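Diaphanous protein (Entamoeba histolytica, PDB 4DVG) is probably a diaphanous-related formin that binds a Rho-family GTPase through its GBD-FH3 region and promotes actin filament assembly. Local coordinates at residues 146-151 against 182-187; 244-249 against 292-297; 259-264 against 299-304. All blocks are in the same frame, centred on the assembly; numbering follows the deposited sequence.

Contact 1 (146-151 against 182-187); sequences DATVAL and ITLTSS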
ATOM      1  N   ASP B 146      15.682  -1.301  -4.589  1.00 55.43           N
ATOM      2  CA  ASP B 146      16.556  -0.246  -5.102  1.00 59.25           C
ATOM      3  C   ASP B 146      16.376   1.069  -4.336  1.00 60.27           C
ATOM      4  O   ASP B 146      17.256   1.938  -4.362  1.00 58.11           O
ATOM      5  CB  ASP B 146      16.308   0.028  -6.587  1.00 51.13           C
ATOM      6  CG  ASP B 146      16.830  -1.058  -7.479  1.00 63.98           C
ATOM      7  OD1 ASP B 146      17.221  -2.134  -6.966  1.00 68.80           O
ATOM      8  OD2 ASP B 146      16.841  -0.823  -8.709  1.00 72.09           O
ATOM      9  N   ALA B 147      15.232   1.224  -3.681  1.00 48.78           N
ATOM     10  CA  ALA B 147      14.939   2.486  -3.006  1.00 57.42           C
ATOM     11  C   ALA B 147      15.673   2.561  -1.673  1.00 57.64           C
ATOM     12  O   ALA B 147      16.150   3.615  -1.260  1.00 57.30           O
ATOM     13  CB  ALA B 147      13.444   2.657  -2.802  1.00 37.06           C
ATOM     14  N   THR B 148      15.743   1.422  -1.007  1.00 51.49           N
ATOM     15  CA  THR B 148      16.466   1.289   0.242  1.00 50.89           C
ATOM     16  C   THR B 148      17.981   1.433  -0.002  1.00 53.33           C
ATOM     17  O   THR B 148      18.697   2.049   0.792  1.00 51.63           O
ATOM     18  CB  THR B 148      16.120  -0.055   0.896  1.00 55.14           C
ATOM     19  OG1 THR B 148      14.725  -0.060   1.245  1.00 70.21           O
ATOM     20  CG2 THR B 148      16.958  -0.313   2.119  1.00 47.16           C
ATOM     21  N   VAL B 149      18.449   0.886  -1.121  1.00 55.89           N
ATOM     22  CA  VAL B 149      19.829   1.070  -1.556  1.00 48.35           C
ATOM     23  C   VAL B 149      20.134   2.548  -1.781  1.00 49.53           C
ATOM     24  O   VAL B 149      21.206   3.033  -1.431  1.00 60.11           O
ATOM     25  CB  VAL B 149      20.169   0.241  -2.844  1.00 46.61           C
ATOM     26  CG1 VAL B 149      21.589   0.566  -3.338  1.00 49.42           C
ATOM     27  CG2 VAL B 149      20.002  -1.250  -2.598  1.00 47.53           C
ATOM     28  N   ALA B 150      19.177   3.265  -2.345  1.00 50.89           N
ATOM     29  CA  ALA B 150      19.370   4.666  -2.668  1.00 50.45           C
ATOM     30  C   ALA B 150      19.409   5.482  -1.391  1.00 54.00           C
ATOM     31  O   ALA B 150      20.210   6.412  -1.284  0.91 58.10           O
ATOM     32  CB  ALA B 150      18.268   5.159  -3.585  1.00 42.58           C
ATOM     33  N   LEU B 151      18.539   5.124  -0.443  1.00 48.73           N
ATOM     34  CA  LEU B 151      18.402   5.803   0.851  1.00 47.16           C
ATOM     35  C   LEU B 151      19.715   5.821   1.656  1.00 56.84           C
ATOM     36  O   LEU B 151      20.094   6.846   2.241  1.00 64.11           O
ATOM     37  CB  LEU B 151      17.299   5.143   1.698  1.00 39.84           C
ATOM     38  CG  LEU B 151      17.196   5.676   3.136  1.00 41.08           C
ATOM     39  CD1 LEU B 151      16.689   7.099   3.169  1.00 37.19           C
ATOM     40  CD2 LEU B 151      16.322   4.813   4.012  1.00 37.00           C
ATOM     41  N   ILE B 182      13.303   1.708   8.196  1.00 36.52           N
ATOM     42  CA  ILE B 182      14.535   1.703   8.988  1.00 36.75           C
ATOM     43  C   ILE B 182      15.054   0.266   9.221  1.00 47.28           C
ATOM     44  O   ILE B 182      16.253   0.021   9.144  1.00 51.78           O
ATOM     45  CB  ILE B 182      14.329   2.332  10.374  1.00 42.10           C
ATOM     46  CG1 ILE B 182      13.563   3.657  10.298  1.00 50.67           C
ATOM     47  CG2 ILE B 182      15.621   2.434  11.117  1.00 42.81           C
ATOM     48  CD1 ILE B 182      14.351   4.811   9.885  1.00 52.41           C
ATOM     49  N   THR B 183      14.160  -0.675   9.520  1.00 46.57           N
ATOM     50  CA  THR B 183      14.605  -2.009   9.927  1.00 52.85           C
ATOM     51  C   THR B 183      15.206  -2.729   8.745  1.00 48.20           C
ATOM     52  O   THR B 183      16.250  -3.356   8.858  1.00 54.64           O
ATOM     53  CB  THR B 183      13.469  -2.880  10.500  1.00 47.05           C
ATOM     54  OG1 THR B 183      12.434  -3.015   9.517  0.16 48.54           O
ATOM     55  CG2 THR B 183      12.897  -2.236  11.709  1.00 41.94           C
ATOM     56  N   LEU B 184      14.520  -2.638   7.614  1.00 46.33           N
ATOM     57  CA  LEU B 184      15.031  -3.129   6.345  1.00 55.96           C
ATOM     58  C   LEU B 184      16.424  -2.550   6.077  1.00 60.08           C
ATOM     59  O   LEU B 184      17.343  -3.278   5.679  1.00 59.00           O
ATOM     60  CB  LEU B 184      14.079  -2.743   5.220  1.00 62.08           C
ATOM     61  CG  LEU B 184      14.338  -3.438   3.896  1.00 68.77           C
ATOM     62  CD1 LEU B 184      14.032  -4.911   4.060  1.00 73.31           C
ATOM     63  CD2 LEU B 184      13.487  -2.814   2.794  1.00 65.63           C
ATOM     64  N   THR B 185      16.590  -1.250   6.313  1.00 40.96           N
ATOM     65  CA  THR B 185      17.892  -0.650   6.093  1.00 41.24           C
ATOM     66  C   THR B 185      18.952  -1.283   6.987  1.00 42.20           C
ATOM     67  O   THR B 185      19.995  -1.719   6.508  1.00 48.98           O
ATOM     68  CB  THR B 185      17.868   0.872   6.284  1.00 48.60           C
ATOM     69  OG1 THR B 185      16.843   1.446   5.460  1.00 39.24           O
ATOM     70  CG2 THR B 185      19.224   1.462   5.908  1.00 40.52           C
ATOM     71  N   SER B 186      18.661  -1.358   8.283  1.00 44.78           N
ATOM     72  CA  SER B 186      19.582  -1.908   9.288  1.00 46.41           C
ATOM     73  C   SER B 186      20.120  -3.311   8.996  1.00 55.28           C
ATOM     74  O   SER B 186      21.136  -3.715   9.554  1.00 60.94           O
ATOM     75  CB  SER B 186      18.885  -1.944  10.647  1.00 49.21           C
ATOM     76  OG  SER B 186      17.888  -2.956  10.694  1.00 57.76           O
ATOM     77  N   SER B 187      19.416  -4.060   8.148  1.00 57.14           N
ATOM     78  CA  SER B 187      19.740  -5.457   7.889  1.00 58.04           C
ATOM     79  C   SER B 187      20.434  -5.570   6.541  1.00 55.46           C
ATOM     80  O   SER B 187      20.969  -6.612   6.192  1.00 58.96           O
ATOM     81  CB  SER B 187      18.470  -6.323   7.875  1.00 62.33           C
ATOM     82  OG  SER B 187      17.779  -6.225   6.622  1.00 61.64           O
TER
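The hydroxyl of Thr185 is held by the carbonyl of Glu181, one turn earlier in its own helix, while two methyl groups of the helix segment 146-151 rest against it. Thr148 CG2 lies 3.8 Å from Thr185 OG1, and Leu151 CD2 lies 3.7 Å from Thr185 OG1. Threonine suits this buried position: its hydrogen bond to the helix backbone satisfies the oxygen, which can then sit among methyl groups. With OG1 anti to the carbonyl carbon (chi1 -54°), the hydroxyl lies beside the backbone N, where it can turn back to Glu181.

The two helices belong to an all-helical domain of the diaphanous GTPase-binding family, consistent with the armadillo-like stacking of helices in other formins. Their segment axes pass 10.1 Å apart at an angle of 76°, and the backbones are nearest at the small Thr148 and Thr185, with CA of Thr148 6.3 Å from CA of Thr185.

Thr148 is two-sided. Its methyl, anti to the backbone N, reaches Thr185, while its hydroxyl shares a hydrogen bond with the Glu181 side chain and also touches Leu184, with OG1 of Thr148 3.4 Å from CD2 of Leu184. Glu181 therefore serves both threonines, one through its carboxylate and the other through its backbone. Leu151 crosses Thr185 at about a right angle, and its branched end also packs on Leu108 and Met112 of helix 108-120.

Contact 2 (244-249 against 292-297); sequences LINNLI and NDFFDS
Helix segments 244-249 and 292-297 run in nearly the same direction, 24° apart with axes 10.5 Å from each other, and come nearest at Asn246 and Phe294. Both belong to the diaphanous FH3 domain family, consistent with the armadillo-like stacking of helices in other formins; helices 254-265 and 269-277 come between these two in the chain, and both pack on Ile245 and Phe294.

The CG of Phe294 stands anti to the backbone N (chi1 178°), which carries the ring off to one side of the pair, where Leu269 and Leu273 of helix 269-277 and Arg261 of helix 254-265 also touch it. A large, flat hydrocarbon suits this buried site because its edge accepts a methyl and an amide oxygen side by side. Asn246 offers that edge its amide oxygen in the plane of the ring, with OD1 of Asn246 3.7 Å from CD1 of Phe294, and the amide and ring planes differ by 24°. The other end of that amide is bonded: ND2 donates to the carbonyl of Ser290, which fixes how the amide is turned. ND2 of Asn246 also lies 4.1 Å from CB of Asp293, a loose contact. Ile249 brings the end of its longer branch to the ring edge, with CD1 of Ile249 3.4 Å from CE1 of Phe294.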
ATOM      1  N   LEU B 244      14.400  -4.603  15.119  1.00 46.82           N
ATOM      2  CA  LEU B 244      15.417  -3.562  14.962  1.00 46.77           C
ATOM      3  C   LEU B 244      16.460  -3.600  16.092  1.00 54.24           C
ATOM      4  O   LEU B 244      17.667  -3.454  15.865  1.00 64.52           O
ATOM      5  CB  LEU B 244      14.765  -2.174  14.926  1.00 43.10           C
ATOM      6  CG  LEU B 244      15.800  -1.074  14.773  1.00 41.62           C
ATOM      7  CD1 LEU B 244      16.598  -1.401  13.542  1.00 42.49           C
ATOM      8  CD2 LEU B 244      15.176   0.314  14.698  1.00 38.46           C
ATOM      9  N   ILE B 245      15.978  -3.784  17.315  1.00 43.90           N
ATOM     10  CA  ILE B 245      16.834  -3.774  18.481  1.00 42.91           C
ATOM     11  C   ILE B 245      17.817  -4.913  18.394  1.00 49.84           C
ATOM     12  O   ILE B 245      19.023  -4.695  18.466  1.00 47.94           O
ATOM     13  CB  ILE B 245      16.036  -3.846  19.791  1.00 41.17           C
ATOM     14  CG1 ILE B 245      15.434  -2.474  20.101  1.00 40.08           C
ATOM     15  CG2 ILE B 245      16.942  -4.229  20.944  1.00 49.54           C
ATOM     16  CD1 ILE B 245      14.176  -2.573  20.960  1.00 41.78           C
ATOM     17  N   ASN B 246      17.297  -6.117  18.218  1.00 43.36           N
ATOM     18  CA  ASN B 246      18.133  -7.286  18.033  1.00 49.03           C
ATOM     19  C   ASN B 246      19.129  -7.174  16.879  1.00 55.05           C
ATOM     20  O   ASN B 246      20.246  -7.672  16.989  1.00 62.43           O
ATOM     21  CB  ASN B 246      17.291  -8.565  17.958  1.00 47.91           C
ATOM     22  CG  ASN B 246      16.705  -8.928  19.309  1.00 61.97           C
ATOM     23  OD1 ASN B 246      17.196  -8.448  20.339  1.00 55.04           O
ATOM     24  ND2 ASN B 246      15.654  -9.760  19.323  1.00 52.11           N
ATOM     25  N   ASN B 247      18.743  -6.500  15.798  1.00 56.88           N
ATOM     26  CA  ASN B 247      19.662  -6.284  14.686  1.00 58.87           C
ATOM     27  C   ASN B 247      20.804  -5.374  15.115  1.00 54.22           C
ATOM     28  O   ASN B 247      21.951  -5.607  14.766  1.00 59.63           O
ATOM     29  CB  ASN B 247      18.959  -5.721  13.440  1.00 59.08           C
ATOM     30  CG  ASN B 247      18.011  -6.737  12.785  1.00 76.69           C
ATOM     31  OD1 ASN B 247      17.900  -7.882  13.239  1.00 85.24           O
ATOM     32  ND2 ASN B 247      17.307  -6.310  11.729  1.00 75.67           N
ATOM     33  N   LEU B 248      20.486  -4.334  15.868  1.00 48.05           N
ATOM     34  CA  LEU B 248      21.506  -3.374  16.278  1.00 50.54           C
ATOM     35  C   LEU B 248      22.496  -4.006  17.251  1.00 54.60           C
ATOM     36  O   LEU B 248      23.675  -3.706  17.230  1.00 58.54           O
ATOM     37  CB  LEU B 248      20.872  -2.142  16.917  1.00 44.02           C
ATOM     38  CG  LEU B 248      20.073  -1.238  15.985  1.00 49.31           C
ATOM     39  CD1 LEU B 248      19.273  -0.244  16.803  1.00 35.16           C
ATOM     40  CD2 LEU B 248      20.981  -0.541  14.977  1.00 48.36           C
ATOM     41  N   ILE B 249      21.991  -4.878  18.105  1.00 55.38           N
ATOM     42  CA  ILE B 249      22.800  -5.586  19.063  1.00 48.91           C
ATOM     43  C   ILE B 249      23.562  -6.731  18.382  1.00 51.76           C
ATOM     44  O   ILE B 249      24.675  -7.057  18.773  0.70 45.91           O
ATOM     45  CB  ILE B 249      21.910  -6.115  20.197  1.00 42.69           C
ATOM     46  CG1 ILE B 249      21.308  -4.934  20.962  1.00 39.41           C
ATOM     47  CG2 ILE B 249      22.690  -7.047  21.121  1.00 41.86           C
ATOM     48  CD1 ILE B 249      20.231  -5.339  21.974  1.00 40.68           C
ATOM     49  N   ASN B 292      13.017 -13.763  23.756  1.00 72.81           N
ATOM     50  CA  ASN B 292      13.934 -14.826  24.149  1.00 74.10           C
ATOM     51  C   ASN B 292      15.327 -14.627  23.532  1.00 76.01           C
ATOM     52  O   ASN B 292      16.341 -14.867  24.188  1.00 79.37           O
ATOM     53  CB  ASN B 292      13.376 -16.218  23.829  1.00 77.00           C
ATOM     54  CG  ASN B 292      12.322 -16.666  24.825  1.00 86.84           C
ATOM     55  OD1 ASN B 292      12.142 -16.031  25.866  1.00 88.88           O
ATOM     56  ND2 ASN B 292      11.617 -17.765  24.511  1.00 89.67           N
ATOM     57  N   ASP B 293      15.375 -14.170  22.282  1.00 68.58           N
ATOM     58  CA  ASP B 293      16.640 -14.084  21.571  1.00 66.56           C
ATOM     59  C   ASP B 293      17.525 -13.104  22.295  1.00 68.78           C
ATOM     60  O   ASP B 293      18.714 -13.366  22.499  1.00 72.33           O
ATOM     61  CB  ASP B 293      16.455 -13.657  20.106  1.00 71.27           C
ATOM     62  CG  ASP B 293      15.870 -14.769  19.233  1.00 93.19           C
ATOM     63  OD1 ASP B 293      15.769 -15.938  19.696  1.00 98.50           O
ATOM     64  OD2 ASP B 293      15.512 -14.469  18.074  1.00 99.37           O
ATOM     65  N   PHE B 294      16.923 -11.984  22.690  1.00 61.94           N
ATOM     66  CA  PHE B 294      17.613 -10.932  23.409  1.00 59.02           C
ATOM     67  C   PHE B 294      18.283 -11.486  24.663  1.00 62.86           C
ATOM     68  O   PHE B 294      19.479 -11.312  24.855  0.77 60.80           O
ATOM     69  CB  PHE B 294      16.650  -9.793  23.776  1.00 57.20           C
ATOM     70  CG  PHE B 294      17.300  -8.696  24.564  1.00 52.15           C
ATOM     71  CD1 PHE B 294      17.842  -7.597  23.928  1.00 52.73           C
ATOM     72  CD2 PHE B 294      17.403  -8.784  25.943  1.00 52.82           C
ATOM     73  CE1 PHE B 294      18.468  -6.591  24.658  1.00 55.24           C
ATOM     74  CE2 PHE B 294      18.026  -7.790  26.681  1.00 48.44           C
ATOM     75  CZ  PHE B 294      18.559  -6.694  26.049  1.00 50.99           C
ATOM     76  N   PHE B 295      17.513 -12.173  25.503  1.00 69.99           N
ATOM     77  CA  PHE B 295      18.041 -12.717  26.754  1.00 72.25           C
ATOM     78  C   PHE B 295      19.070 -13.811  26.525  1.00 76.29           C
ATOM     79  O   PHE B 295      20.137 -13.795  27.135  1.00 75.52           O
ATOM     80  CB  PHE B 295      16.908 -13.198  27.680  1.00 68.87           C
ATOM     81  CG  PHE B 295      16.140 -12.071  28.300  1.00 65.66           C
ATOM     82  CD1 PHE B 295      16.727 -11.277  29.272  1.00 63.84           C
ATOM     83  CD2 PHE B 295      14.862 -11.768  27.872  0.46 69.39           C
ATOM     84  CE1 PHE B 295      16.054 -10.225  29.822  1.00 62.90           C
ATOM     85  CE2 PHE B 295      14.177 -10.718  28.423  1.00 71.38           C
ATOM     86  CZ  PHE B 295      14.775  -9.941  29.399  1.00 70.82           C
ATOM     87  N   ASP B 296      18.741 -14.750  25.640  1.00 75.72           N
ATOM     88  CA  ASP B 296      19.664 -15.813  25.267  1.00 74.72           C
ATOM     89  C   ASP B 296      21.015 -15.252  24.788  1.00 71.82           C
ATOM     90  O   ASP B 296      22.060 -15.837  25.055  1.00 80.36           O
ATOM     91  CB  ASP B 296      19.055 -16.744  24.201  1.00 76.76           C
ATOM     92  CG  ASP B 296      17.860 -17.552  24.720  1.00 89.65           C
ATOM     93  OD1 ASP B 296      17.750 -17.753  25.949  0.53 95.74           O
ATOM     94  OD2 ASP B 296      17.030 -17.999  23.892  1.00 91.72           O
ATOM     95  N   SER B 297      20.997 -14.125  24.092  1.00 59.69           N
ATOM     96  CA  SER B 297      22.229 -13.534  23.555  1.00 60.21           C
ATOM     97  C   SER B 297      22.964 -12.744  24.640  1.00 69.35           C
ATOM     98  O   SER B 297      24.187 -12.679  24.647  0.81 72.63           O
ATOM     99  CB  SER B 297      21.908 -12.667  22.324  1.00 53.23           C
ATOM    100  OG  SER B 297      22.963 -11.820  21.903  1.00 52.27           O
TER

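Contact 3 (259-264 against 299-304); sequences DVRNSF and EEDKKE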
ATOM      1  N   ASP B 259      28.358  -3.173  24.098  1.00 48.32           N
ATOM      2  CA  ASP B 259      28.217  -1.710  24.044  1.00 51.90           C
ATOM      3  C   ASP B 259      26.832  -1.180  23.638  1.00 58.94           C
ATOM      4  O   ASP B 259      26.267  -0.310  24.312  1.00 63.70           O
ATOM      5  CB  ASP B 259      29.278  -1.129  23.100  1.00 59.34           C
ATOM      6  CG  ASP B 259      29.315   0.391  23.118  1.00 72.90           C
ATOM      7  OD1 ASP B 259      29.897   0.968  24.073  1.00 74.44           O
ATOM      8  OD2 ASP B 259      28.775   1.006  22.169  1.00 77.20           O
ATOM      9  N   VAL B 260      26.318  -1.679  22.514  1.00 54.29           N
ATOM     10  CA  VAL B 260      24.992  -1.325  22.019  1.00 45.76           C
ATOM     11  C   VAL B 260      23.900  -1.728  23.021  1.00 49.73           C
ATOM     12  O   VAL B 260      23.045  -0.910  23.412  1.00 46.06           O
ATOM     13  CB  VAL B 260      24.711  -1.994  20.656  1.00 40.86           C
ATOM     14  CG1 VAL B 260      23.235  -1.974  20.351  1.00 38.05           C
ATOM     15  CG2 VAL B 260      25.499  -1.310  19.546  1.00 41.48           C
ATOM     16  N   ARG B 261      23.927  -2.987  23.438  1.00 37.20           N
ATOM     17  CA  ARG B 261      22.987  -3.442  24.451  1.00 47.41           C
ATOM     18  C   ARG B 261      23.081  -2.639  25.770  1.00 50.49           C
ATOM     19  O   ARG B 261      22.057  -2.397  26.407  1.00 51.49           O
ATOM     20  CB  ARG B 261      23.114  -4.944  24.709  1.00 39.76           C
ATOM     21  CG  ARG B 261      22.112  -5.446  25.747  1.00 50.30           C
ATOM     22  CD  ARG B 261      22.224  -6.924  25.992  1.00 51.55           C
ATOM     23  NE  ARG B 261      23.521  -7.383  25.526  1.00 65.07           N
ATOM     24  CZ  ARG B 261      23.714  -8.487  24.827  1.00 68.08           C
ATOM     25  NH1 ARG B 261      22.693  -9.276  24.496  1.00 80.72           N
ATOM     26  NH2 ARG B 261      24.935  -8.798  24.470  1.00 56.02           N
ATOM     27  N   ASN B 262      24.286  -2.231  26.179  1.00 52.81           N
ATOM     28  CA  ASN B 262      24.407  -1.390  27.376  1.00 55.89           C
ATOM     29  C   ASN B 262      23.588  -0.090  27.226  1.00 56.71           C
ATOM     30  O   ASN B 262      22.845   0.270  28.139  1.00 55.28           O
ATOM     31  CB  ASN B 262      25.861  -1.078  27.732  1.00 48.53           C
ATOM     32  CG  ASN B 262      26.577  -2.240  28.443  1.00 49.38           C
ATOM     33  OD1 ASN B 262      25.959  -3.197  28.926  1.00 39.93           O
ATOM     34  ND2 ASN B 262      27.911  -2.134  28.521  1.00 51.77           N
ATOM     35  N   SER B 263      23.716   0.583  26.075  1.00 47.07           N
ATOM     36  CA  SER B 263      22.894   1.752  25.739  1.00 48.33           C
ATOM     37  C   SER B 263      21.395   1.476  25.923  1.00 55.58           C
ATOM     38  O   SER B 263      20.643   2.347  26.346  1.00 64.17           O
ATOM     39  CB  SER B 263      23.070   2.172  24.277  1.00 50.48           C
ATOM     40  OG  SER B 263      24.406   2.355  23.900  1.00 63.55           O
ATOM     41  N   PHE B 264      20.952   0.280  25.564  1.00 46.33           N
ATOM     42  CA  PHE B 264      19.544  -0.054  25.692  1.00 45.24           C
ATOM     43  C   PHE B 264      19.214  -0.365  27.139  1.00 47.70           C
ATOM     44  O   PHE B 264      18.164   0.018  27.638  1.00 52.45           O
ATOM     45  CB  PHE B 264      19.158  -1.240  24.787  1.00 48.17           C
ATOM     46  CG  PHE B 264      18.872  -0.849  23.368  1.00 48.24           C
ATOM     47  CD1 PHE B 264      17.667  -0.251  23.032  1.00 45.00           C
ATOM     48  CD2 PHE B 264      19.809  -1.078  22.364  1.00 49.78           C
ATOM     49  CE1 PHE B 264      17.402   0.117  21.717  1.00 47.89           C
ATOM     50  CE2 PHE B 264      19.554  -0.701  21.044  1.00 46.18           C
ATOM     51  CZ  PHE B 264      18.349  -0.111  20.721  1.00 49.59           C
ATOM     52  N   GLU B 299      22.965 -13.551  27.773  1.00 75.88           N
ATOM     53  CA  GLU B 299      23.511 -14.497  28.729  1.00 82.69           C
ATOM     54  C   GLU B 299      24.788 -15.130  28.199  1.00 82.29           C
ATOM     55  O   GLU B 299      25.742 -15.342  28.944  1.00 83.47           O
ATOM     56  CB  GLU B 299      22.470 -15.564  29.090  1.00 93.58           C
ATOM     57  CG  GLU B 299      22.905 -16.497  30.213  1.00103.29           C
ATOM     58  OE1 GLU B 299      22.509 -14.884  31.919  1.00105.97           O
ATOM     59  OE2 GLU B 299      24.415 -15.998  31.994  1.00110.68           O
ATOM     60  N   GLU B 300      24.808 -15.424  26.905  1.00 84.75           N
ATOM     61  CA  GLU B 300      25.982 -16.033  26.295  1.00 84.64           C
ATOM     62  C   GLU B 300      27.129 -15.048  26.414  1.00 72.95           C
ATOM     63  O   GLU B 300      28.256 -15.416  26.722  1.00 76.96           O
ATOM     64  CB  GLU B 300      25.700 -16.404  24.835  1.00 95.35           C
ATOM     65  CG  GLU B 300      24.752 -17.605  24.682  1.00115.86           C
ATOM     66  CD  GLU B 300      24.036 -17.642  23.334  1.00126.05           C
ATOM     67  OE1 GLU B 300      24.496 -16.951  22.395  1.00124.95           O
ATOM     68  OE2 GLU B 300      23.008 -18.355  23.218  1.00129.68           O
ATOM     69  N   ASP B 301      26.814 -13.781  26.205  1.00 67.13           N
ATOM     70  CA  ASP B 301      27.789 -12.707  26.331  1.00 68.21           C
ATOM     71  C   ASP B 301      28.344 -12.527  27.761  1.00 66.70           C
ATOM     72  O   ASP B 301      29.518 -12.218  27.935  0.95 60.47           O
ATOM     73  CB  ASP B 301      27.191 -11.405  25.789  1.00 60.74           C
ATOM     74  CG  ASP B 301      27.148 -11.378  24.266  1.00 62.93           C
ATOM     75  OD1 ASP B 301      27.310 -12.454  23.640  1.00 72.87           O
ATOM     76  OD2 ASP B 301      26.970 -10.281  23.692  1.00 50.23           O
ATOM     77  N   LYS B 302      27.503 -12.724  28.776  1.00 67.48           N
ATOM     78  CA  LYS B 302      27.961 -12.726  30.160  1.00 65.62           C
ATOM     79  C   LYS B 302      28.964 -13.864  30.384  1.00 69.18           C
ATOM     80  O   LYS B 302      30.059 -13.627  30.894  0.97 66.57           O
ATOM     81  CB  LYS B 302      26.790 -12.904  31.126  1.00 73.78           C
ATOM     82  CG  LYS B 302      25.851 -11.723  31.300  1.00 75.74           C
ATOM     83  CE  LYS B 302      23.750 -11.000  32.471  1.00 86.30           C
ATOM     84  NZ  LYS B 302      22.522 -11.490  33.195  1.00 92.22           N
ATOM     85  N   LYS B 303      28.582 -15.094  30.021  1.00 57.15           N
ATOM     86  CA  LYS B 303      29.493 -16.229  30.118  1.00 65.95           C
ATOM     87  C   LYS B 303      30.827 -15.937  29.430  1.00 71.47           C
ATOM     88  O   LYS B 303      31.892 -16.310  29.937  1.00 73.20           O
ATOM     89  CB  LYS B 303      28.893 -17.499  29.505  1.00 66.33           C
ATOM     90  CG  LYS B 303      27.692 -18.077  30.251  1.00 77.37           C
ATOM     91  CD  LYS B 303      27.477 -19.553  29.889  1.00 81.04           C
ATOM     92  NZ  LYS B 303      25.083 -19.580  29.145  1.00 72.69           N
ATOM     93  N   GLU B 304      30.764 -15.291  28.266  1.00 67.14           N
ATOM     94  CA  GLU B 304      31.952 -15.078  27.456  1.00 68.85           C
ATOM     95  C   GLU B 304      32.866 -14.089  28.161  1.00 72.28           C
ATOM     96  O   GLU B 304      34.073 -14.313  28.280  1.00 75.18           O
ATOM     97  CB  GLU B 304      31.575 -14.586  26.053  1.00 64.50           C
ATOM     98  CG  GLU B 304      32.749 -14.034  25.226  1.00 70.40           C
ATOM     99  CD  GLU B 304      33.636 -15.115  24.637  0.33 80.04           C
ATOM    100  OE1 GLU B 304      33.099 -16.177  24.270  1.00 80.99           O
ATOM    101  OE2 GLU B 304      34.867 -14.903  24.531  1.00 88.05           O
TER
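Asp301 meets Arg261 across this contact, at the inward-facing point of helix segment 299-304. Before it, Glu299 directs its CB away from segment 259-264. Two residues on, Asp301 turns toward the facing helix, and its carboxylate receives the guanidinium in a salt bridge, with NH2 of Arg261 2.6 Å from OD2 of Asp301. The hydrogen bond within it is weak, its N-H...O angle being 120°: OD2 lies in the guanidinium plane at the edge, but the carboxylate plane stands 89° to it, so the two groups are not paired side by side. A second salt bridge joins OD2 to NE of Arg257, so one oxygen serves two arginines.

Arginine suits the span because the backbones are far apart, the CA of Arg261 lying 10.6 Å from the CA of Asp301. Its chain runs straight out through chi1 and chi2 and bends at chi3 (19°), touching Ile249, Phe294 and Trp298 on the way. At the end of the segment Glu304 packs on Leu254 and pairs with Arg308. The ion pair, buried beside Ile249, Phe294 and Trp298, bridges helices 254-265 and 290-309, which are not consecutive, in an all-helical FH3 region consistent with the armadillo-like fold of other formins.

The three contacts follow one another in space through an all-helical array, the centre of contact 1 lying about 6 Å from the chain centre and those of contacts 2 and 3 about 20 and 27 Å from it. Contacts 1 and 2 have centres 20 Å apart and come in series along the chain, yet they touch where helix 172-187 packs on helix 236-249, joining the parts assigned to the GTPase-binding and FH3 families. The centres of contacts 2 and 3 are about 10 Å apart, and the two touch; they share helix 290-309 and cross in sequence, as helices 236-249 and 254-265 both lean on that long helix. The last modelled helix is thus tied back to the FH3 helices before it.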